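Rab5 protein, putative (Plasmodium falciparum, PDB 3CLV) is a small protein of the Ras family with the P-loop fold, modelled with guanosine-5'-diphosphate bound. Local coordinates at residues 11-16 with 112-117; 121-126 with 151-156. All blocks are in the same frame, centred on the assembly; numbering follows the deposited sequence.

Contact 1 of 2, residues 11-16 with 112-117; sequences VLLGES and LYYRGA. With GDP (guanosine-5'-diphosphate), chain D.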
loop_
_atom_site.group_PDB
_atom_site.type_symbol
_atom_site.label_atom_id
_atom_site.label_comp_id
_atom_site.label_asym_id
_atom_site.label_seq_id
_atom_site.Cartn_x
_atom_site.Cartn_y
_atom_site.Cartn_z
ATOM N N VAL A 11 -5.227 -4.164 -6.712
ATOM C CA VAL A 11 -6.256 -4.533 -5.746
ATOM C C VAL A 11 -7.214 -5.549 -6.370
ATOM O O VAL A 11 -7.775 -5.337 -7.462
ATOM C CB VAL A 11 -7.013 -3.326 -5.108
ATOM C CG1 VAL A 11 -7.680 -2.419 -6.168
ATOM C CG2 VAL A 11 -8.075 -3.808 -4.090
ATOM N N LEU A 12 -7.377 -6.664 -5.671
ATOM C CA LEU A 12 -8.331 -7.673 -6.080
ATOM C C LEU A 12 -9.526 -7.577 -5.147
ATOM O O LEU A 12 -9.434 -7.875 -3.952
ATOM C CB LEU A 12 -7.674 -9.065 -6.067
ATOM C CG LEU A 12 -8.559 -10.287 -6.318
ATOM C CD1 LEU A 12 -9.283 -10.223 -7.645
ATOM C CD2 LEU A 12 -7.675 -11.533 -6.261
ATOM N N LEU A 13 -10.647 -7.130 -5.709
ATOM C CA LEU A 13 -11.790 -6.668 -4.959
ATOM C C LEU A 13 -13.057 -7.371 -5.438
ATOM O O LEU A 13 -13.202 -7.649 -6.621
ATOM C CB LEU A 13 -11.925 -5.148 -5.166
ATOM C CG LEU A 13 -13.139 -4.381 -4.671
ATOM C CD1 LEU A 13 -13.126 -4.270 -3.146
ATOM C CD2 LEU A 13 -13.129 -2.984 -5.290
ATOM N N GLY A 14 -13.982 -7.629 -4.516
ATOM C CA GLY A 14 -15.281 -8.230 -4.856
ATOM C C GLY A 14 -15.932 -8.742 -3.590
ATOM O O GLY A 14 -15.258 -8.890 -2.562
ATOM N N GLU A 15 -17.234 -9.010 -3.655
ATOM C CA GLU A 15 -17.984 -9.520 -2.497
ATOM C C GLU A 15 -17.433 -10.904 -2.082
ATOM O O GLU A 15 -16.938 -11.645 -2.927
ATOM C CB GLU A 15 -19.472 -9.606 -2.861
ATOM C CG GLU A 15 -20.380 -10.111 -1.729
ATOM C CD GLU A 15 -21.864 -9.988 -2.031
ATOM O OE1 GLU A 15 -22.267 -9.123 -2.851
ATOM O OE2 GLU A 15 -22.636 -10.775 -1.427
ATOM N N SER A 16 -17.494 -11.264 -0.797
ATOM C CA SER A 16 -17.136 -12.633 -0.423
ATOM C C SER A 16 -17.929 -13.670 -1.223
ATOM O O SER A 16 -19.114 -13.468 -1.553
ATOM C CB SER A 16 -17.237 -12.902 1.090
ATOM O OG SER A 16 -18.556 -12.715 1.553
ATOM N N LEU A 112 -6.661 1.373 2.195
ATOM C CA LEU A 112 -5.287 0.859 2.264
ATOM C C LEU A 112 -4.998 -0.019 1.050
ATOM O O LEU A 112 -3.863 -0.076 0.580
ATOM C CB LEU A 112 -5.083 0.054 3.558
ATOM C CG LEU A 112 -5.295 0.822 4.874
ATOM C CD1 LEU A 112 -5.351 -0.163 6.039
ATOM C CD2 LEU A 112 -4.200 1.875 5.121
ATOM N N TYR A 113 -6.039 -0.695 0.556
ATOM C CA TYR A 113 -5.932 -1.549 -0.643
ATOM C C TYR A 113 -5.906 -0.749 -1.936
ATOM O O TYR A 113 -5.205 -1.125 -2.872
ATOM C CB TYR A 113 -7.051 -2.610 -0.701
ATOM C CG TYR A 113 -6.930 -3.661 0.379
ATOM C CD1 TYR A 113 -7.386 -3.404 1.684
ATOM C CD2 TYR A 113 -6.384 -4.913 0.100
ATOM C CE1 TYR A 113 -7.262 -4.355 2.688
ATOM C CE2 TYR A 113 -6.246 -5.873 1.094
ATOM C CZ TYR A 113 -6.695 -5.585 2.386
ATOM O OH TYR A 113 -6.558 -6.535 3.375
ATOM N N TYR A 114 -6.677 0.335 -1.991
ATOM C CA TYR A 114 -6.752 1.189 -3.177
ATOM C C TYR A 114 -5.565 2.108 -3.378
ATOM O O TYR A 114 -5.170 2.344 -4.520
ATOM C CB TYR A 114 -7.987 2.103 -3.129
ATOM C CG TYR A 114 -9.316 1.413 -3.063
ATOM C CD1 TYR A 114 -9.462 0.062 -3.404
ATOM C CD2 TYR A 114 -10.456 2.131 -2.697
ATOM C CE1 TYR A 114 -10.716 -0.568 -3.357
ATOM C CE2 TYR A 114 -11.710 1.523 -2.660
ATOM C CZ TYR A 114 -11.831 0.177 -2.987
ATOM O OH TYR A 114 -13.081 -0.411 -2.921
ATOM N N ARG A 115 -5.049 2.684 -2.281
ATOM C CA ARG A 115 -4.027 3.733 -2.372
ATOM C C ARG A 115 -2.751 3.292 -3.083
ATOM O O ARG A 115 -2.107 2.319 -2.677
ATOM C CB ARG A 115 -3.681 4.308 -0.998
ATOM C CG ARG A 115 -3.010 5.651 -1.130
ATOM C CD ARG A 115 -2.862 6.325 0.185
ATOM N NE ARG A 115 -2.059 7.543 0.060
ATOM C CZ ARG A 115 -2.566 8.772 -0.077
ATOM N NH1 ARG A 115 -3.884 8.968 -0.080
ATOM N NH2 ARG A 115 -1.751 9.813 -0.159
ATOM N N GLY A 116 -2.416 4.005 -4.155
ATOM C CA GLY A 116 -1.224 3.706 -4.936
ATOM C C GLY A 116 -1.345 2.489 -5.844
ATOM O O GLY A 116 -0.348 2.041 -6.399
ATOM N N ALA A 117 -2.549 1.936 -5.984
ATOM C CA ALA A 117 -2.744 0.800 -6.891
ATOM C C ALA A 117 -2.758 1.287 -8.334
ATOM O O ALA A 117 -3.339 2.339 -8.639
ATOM C CB ALA A 117 -4.033 0.047 -6.570
HETATM P PB GDP D . -13.667 -15.174 -2.286
HETATM O O1B GDP D . -12.194 -15.196 -2.038
HETATM O O2B GDP D . -14.430 -14.992 -0.994
HETATM O O3B GDP D . -14.086 -14.089 -3.247
HETATM O O3A GDP D . -14.158 -16.555 -2.981
HETATM P PA GDP D . -13.444 -18.006 -2.825
HETATM O O1A GDP D . -13.289 -18.364 -1.356
HETATM O O2A GDP D . -12.196 -18.146 -3.640
HETATM O "O5'" GDP D . -14.580 -18.960 -3.448
HETATM C "C5'" GDP D . -15.883 -19.078 -2.865
HETATM C "C4'" GDP D . -16.496 -20.401 -3.340
HETATM O "O4'" GDP D . -16.748 -20.355 -4.746
HETATM C "C3'" GDP D . -15.629 -21.636 -3.109
HETATM O "O3'" GDP D . -16.550 -22.685 -2.784
HETATM C "C2'" GDP D . -14.992 -21.928 -4.469
HETATM O "O2'" GDP D . -14.678 -23.310 -4.693
HETATM C "C1'" GDP D . -16.099 -21.456 -5.400
HETATM N N9 GDP D . -15.572 -20.945 -6.669
HETATM C C8 GDP D . -14.624 -19.994 -6.820
HETATM N N7 GDP D . -14.395 -19.768 -8.128
HETATM C C5 GDP D . -15.224 -20.578 -8.827
HETATM C C6 GDP D . -15.506 -20.842 -10.258
HETATM O O6 GDP D . -14.882 -20.213 -11.146
HETATM N N1 GDP D . -16.454 -21.770 -10.558
HETATM C C2 GDP D . -17.153 -22.452 -9.613
HETATM N N2 GDP D . -18.088 -23.353 -10.011
HETATM N N3 GDP D . -16.933 -22.275 -8.272
HETATM C C4 GDP D . -16.004 -21.357 -7.849
#

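Contact 2 of 2, residues 121-126 with 151-156; sequences IVVFDI and ILVANK. With GDP (guanosine-5'-diphosphate), chain D.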
loop_
_atom_site.group_PDB
_atom_site.type_symbol
_atom_site.label_atom_id
_atom_site.label_comp_id
_atom_site.label_asym_id
_atom_site.label_seq_id
_atom_site.Cartn_x
_atom_site.Cartn_y
_atom_site.Cartn_z
ATOM N N ILE A 121 -8.852 -5.116 -9.987
ATOM C CA ILE A 121 -9.604 -6.249 -10.501
ATOM C C ILE A 121 -10.884 -6.380 -9.688
ATOM O O ILE A 121 -10.846 -6.732 -8.493
ATOM C CB ILE A 121 -8.800 -7.582 -10.406
ATOM C CG1 ILE A 121 -7.447 -7.473 -11.106
ATOM C CG2 ILE A 121 -9.608 -8.767 -10.994
ATOM C CD1 ILE A 121 -6.511 -8.690 -10.794
ATOM N N VAL A 122 -12.018 -6.087 -10.325
ATOM C CA VAL A 122 -13.309 -6.111 -9.629
ATOM C C VAL A 122 -14.098 -7.329 -10.104
ATOM O O VAL A 122 -14.506 -7.405 -11.275
ATOM C CB VAL A 122 -14.138 -4.809 -9.829
ATOM C CG1 VAL A 122 -15.358 -4.829 -8.903
ATOM C CG2 VAL A 122 -13.295 -3.575 -9.529
ATOM N N VAL A 123 -14.288 -8.281 -9.198
ATOM C CA VAL A 123 -14.803 -9.602 -9.547
ATOM C C VAL A 123 -16.256 -9.735 -9.080
ATOM O O VAL A 123 -16.610 -9.275 -8.013
ATOM C CB VAL A 123 -13.941 -10.728 -8.863
ATOM C CG1 VAL A 123 -14.415 -12.126 -9.279
ATOM C CG2 VAL A 123 -12.470 -10.527 -9.176
ATOM N N PHE A 124 -17.091 -10.361 -9.898
ATOM C CA PHE A 124 -18.424 -10.765 -9.454
ATOM C C PHE A 124 -18.680 -12.204 -9.908
ATOM O O PHE A 124 -17.888 -12.785 -10.666
ATOM C CB PHE A 124 -19.505 -9.769 -9.928
ATOM C CG PHE A 124 -19.803 -9.845 -11.421
ATOM C CD1 PHE A 124 -19.024 -9.135 -12.335
ATOM C CD2 PHE A 124 -20.859 -10.616 -11.894
ATOM C CE1 PHE A 124 -19.269 -9.210 -13.706
ATOM C CE2 PHE A 124 -21.119 -10.709 -13.275
ATOM C CZ PHE A 124 -20.322 -9.997 -14.178
ATOM N N ASP A 125 -19.773 -12.770 -9.403
ATOM C CA ASP A 125 -20.166 -14.155 -9.655
ATOM C C ASP A 125 -21.386 -14.065 -10.574
ATOM O O ASP A 125 -22.394 -13.437 -10.230
ATOM C CB ASP A 125 -20.491 -14.811 -8.289
ATOM C CG ASP A 125 -21.109 -16.206 -8.397
ATOM O OD1 ASP A 125 -21.360 -16.722 -9.516
ATOM O OD2 ASP A 125 -21.370 -16.775 -7.304
ATOM N N ILE A 126 -21.276 -14.671 -11.750
ATOM C CA ILE A 126 -22.350 -14.613 -12.756
ATOM C C ILE A 126 -23.683 -15.211 -12.272
ATOM O O ILE A 126 -24.746 -14.888 -12.816
ATOM C CB ILE A 126 -21.931 -15.196 -14.143
ATOM C CG1 ILE A 126 -21.408 -16.632 -14.040
ATOM C CG2 ILE A 126 -20.893 -14.303 -14.816
ATOM C CD1 ILE A 126 -22.499 -17.705 -14.144
ATOM N N ILE A 151 -10.330 -3.753 -14.478
ATOM C CA ILE A 151 -10.873 -4.904 -15.179
ATOM C C ILE A 151 -12.024 -5.518 -14.373
ATOM O O ILE A 151 -11.875 -5.858 -13.181
ATOM C CB ILE A 151 -9.779 -5.922 -15.592
ATOM C CG1 ILE A 151 -10.369 -7.056 -16.448
ATOM C CG2 ILE A 151 -8.959 -6.447 -14.363
ATOM C CD1 ILE A 151 -9.292 -7.665 -17.398
ATOM N N LEU A 152 -13.181 -5.607 -15.025
ATOM C CA LEU A 152 -14.359 -6.186 -14.409
ATOM C C LEU A 152 -14.340 -7.655 -14.785
ATOM O O LEU A 152 -14.208 -7.998 -15.965
ATOM C CB LEU A 152 -15.627 -5.480 -14.895
ATOM C CG LEU A 152 -16.967 -6.031 -14.417
ATOM C CD1 LEU A 152 -17.118 -5.798 -12.899
ATOM C CD2 LEU A 152 -18.109 -5.341 -15.179
ATOM N N VAL A 153 -14.425 -8.525 -13.777
ATOM C CA VAL A 153 -14.267 -9.968 -14.015
ATOM C C VAL A 153 -15.570 -10.691 -13.691
ATOM O O VAL A 153 -16.080 -10.616 -12.562
ATOM C CB VAL A 153 -13.078 -10.597 -13.211
ATOM C CG1 VAL A 153 -13.033 -12.148 -13.363
ATOM C CG2 VAL A 153 -11.745 -9.985 -13.624
ATOM N N ALA A 154 -16.110 -11.374 -14.703
ATOM C CA ALA A 154 -17.294 -12.212 -14.542
ATOM C C ALA A 154 -16.826 -13.631 -14.254
ATOM O O ALA A 154 -16.524 -14.397 -15.179
ATOM C CB ALA A 154 -18.162 -12.165 -15.805
ATOM N N ASN A 155 -16.722 -13.974 -12.970
ATOM C CA ASN A 155 -16.242 -15.297 -12.587
ATOM C C ASN A 155 -17.372 -16.346 -12.459
ATOM O O ASN A 155 -18.544 -15.998 -12.286
ATOM C CB ASN A 155 -15.391 -15.220 -11.305
ATOM C CG ASN A 155 -14.589 -16.499 -11.041
ATOM O OD1 ASN A 155 -13.906 -17.020 -11.922
ATOM N ND2 ASN A 155 -14.622 -16.965 -9.789
ATOM N N LYS A 156 -16.984 -17.620 -12.549
ATOM C CA LYS A 156 -17.882 -18.789 -12.372
ATOM C C LYS A 156 -18.725 -19.115 -13.606
ATOM O O LYS A 156 -19.810 -19.702 -13.491
ATOM C CB LYS A 156 -18.760 -18.663 -11.126
ATOM C CG LYS A 156 -17.964 -18.332 -9.839
ATOM C CD LYS A 156 -18.729 -18.861 -8.639
ATOM C CE LYS A 156 -18.275 -18.208 -7.340
ATOM N NZ LYS A 156 -18.922 -18.837 -6.138
HETATM P PB GDP D . -13.667 -15.174 -2.286
HETATM O O1B GDP D . -12.194 -15.196 -2.038
HETATM O O2B GDP D . -14.430 -14.992 -0.994
HETATM O O3B GDP D . -14.086 -14.089 -3.247
HETATM O O3A GDP D . -14.158 -16.555 -2.981
HETATM P PA GDP D . -13.444 -18.006 -2.825
HETATM O O1A GDP D . -13.289 -18.364 -1.356
HETATM O O2A GDP D . -12.196 -18.146 -3.640
HETATM O "O5'" GDP D . -14.580 -18.960 -3.448
HETATM C "C5'" GDP D . -15.883 -19.078 -2.865
HETATM C "C4'" GDP D . -16.496 -20.401 -3.340
HETATM O "O4'" GDP D . -16.748 -20.355 -4.746
HETATM C "C3'" GDP D . -15.629 -21.636 -3.109
HETATM O "O3'" GDP D . -16.550 -22.685 -2.784
HETATM C "C2'" GDP D . -14.992 -21.928 -4.469
HETATM O "O2'" GDP D . -14.678 -23.310 -4.693
HETATM C "C1'" GDP D . -16.099 -21.456 -5.400
HETATM N N9 GDP D . -15.572 -20.945 -6.669
HETATM C C8 GDP D . -14.624 -19.994 -6.820
HETATM N N7 GDP D . -14.395 -19.768 -8.128
HETATM C C5 GDP D . -15.224 -20.578 -8.827
HETATM C C6 GDP D . -15.506 -20.842 -10.258
HETATM O O6 GDP D . -14.882 -20.213 -11.146
HETATM N N1 GDP D . -16.454 -21.770 -10.558
HETATM C C2 GDP D . -17.153 -22.452 -9.613
HETATM N N2 GDP D . -18.088 -23.353 -10.011
HETATM N N3 GDP D . -16.933 -22.275 -8.272
HETATM C C4 GDP D . -16.004 -21.357 -7.849
#

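Contact 1 of 2, residues 11-16 with 112-117
Val-11 meets Tyr-113, Tyr-114 and Ala-117 through apolar contacts. CG2 of Val-11 lies 3.7 Å from CB of Tyr-113, where the two side chains cross at about a right angle, and it also brushes CD1 of Tyr-114. CG1 takes the position between the backbone N and the carbonyl carbon (chi1 57°). From there it reaches CD1 of Tyr-114 at 4.1 Å and, more loosely, CB of Ala-117. Leu-13 touches the far end of the same tyrosine. Its CD2 methyl is 3.9 Å from CE1 of Tyr-114, and the two side chains again cross nearly at right angles. Val-11 CG1 and Leu-13 CD2 both approach the Tyr-114 ring obliquely. Trp-138 of helix 129-145 also packs on Leu-13 and Tyr-114.

These residues join the parallel core of a Ras-like P-loop fold to the short helix 110-114. Strand 8-13 carries Val-11 and Leu-13 on the side that faces the helix. The strand then runs into Gly-14, consistent with the start of a Walker A P-loop, and on to Glu-15 and Ser-16 beside the diphosphate. CA of Ser-16 is 3.6 Å from O2B of GDP.

Polar groups play a smaller part. The hydroxyl of Tyr-114 is buried against hydrocarbon, with OH 3.5 Å from CD2 of Leu-13, and has no hydrogen-bonding partner in the model. The carbonyl O of Tyr-113 lies 3.6 Å from CB of Val-11. After the helix the chain reverses in a type II turn from Tyr-114 to Ala-117, closed by a hydrogen bond of 3.0 Å from N of Ala-117 to O of Tyr-114. Lys-9 NZ is hydrogen-bonded to the carbonyls of Leu-112 and Arg-115. Arg-115 forms a salt bridge with Asp-96 of the second subunit.

Contact 2 of 2, residues 121-126 with 151-156
Phe-124 lays one ring face over Ala-154. CA of Ala-154 stands 4.0 Å from the centroid of the Phe-124 ring, a CH-pi contact offset toward the rim. Ala-154 CB touches Phe-124 CZ (3.5 Å) and also Ile-126 CG2. The phenyl group comes across because its CG lies between the backbone N and the carbonyl carbon (chi1 73°). On the other face of the sheet, Ile-121 CG2 meets Val-153 CG2 at 3.6 Å.

Five backbone hydrogen bonds join the parallel strands, from Val-122 N to Ile-151 O at one end to Ile-126 N to Asn-155 O at the other. Phe-124 N to Val-153 O is 2.9 Å and close to straight (169°).

At the C-terminal ends the chemistry turns polar. The aliphatic part of Lys-156 lies against the guanine, with its CG 3.5 Å from C6 of GDP, while CD and CE run along the carboxylate of Asp-125. Lys-156 NZ donates to GDP O4' at 3.0 Å and to Ser-17 O. It also makes a salt bridge to Asp-125 OD2 at 3.4 Å, in which the hydrogen bond is weak; Asp-125 OD1 is held by Ser-127 OG. Asn-155 ND2 is hydrogen-bonded to Val-18 O, and its OD1 to Thr-183 OG1 and Ala-185 N.

Strand 119-125, helix 129-145 and strand 149-155 form a beta-alpha-beta unit. Its second strand ends at Asn-155, and Lys-156 follows; the two begin the NKxD motif of the Ras family, whose Asp-158 also binds GDP.

How the contacts relate
Both contacts are buried and share one sheet, in which strands 8-13 and 119-125 are neighbours. Their centres are 13 Å apart. Val-11 O lies 2.8 Å from Ile-121 N, and Leu-13 N is equally far from Ile-121 O, both probable hydrogen bonds. Leu-12 adds packing on Ile-121 and Val-123. Contact 1 sets a helix end against a strand and rests on methyls and a tyrosine ring; its helix side also reaches the second subunit. Contact 2 pairs two strands inside the sheet, so backbone bonds dominate. Each has one strand leading to GDP: 11-16 reaches the diphosphate, while 151-156 reaches the base and sugar.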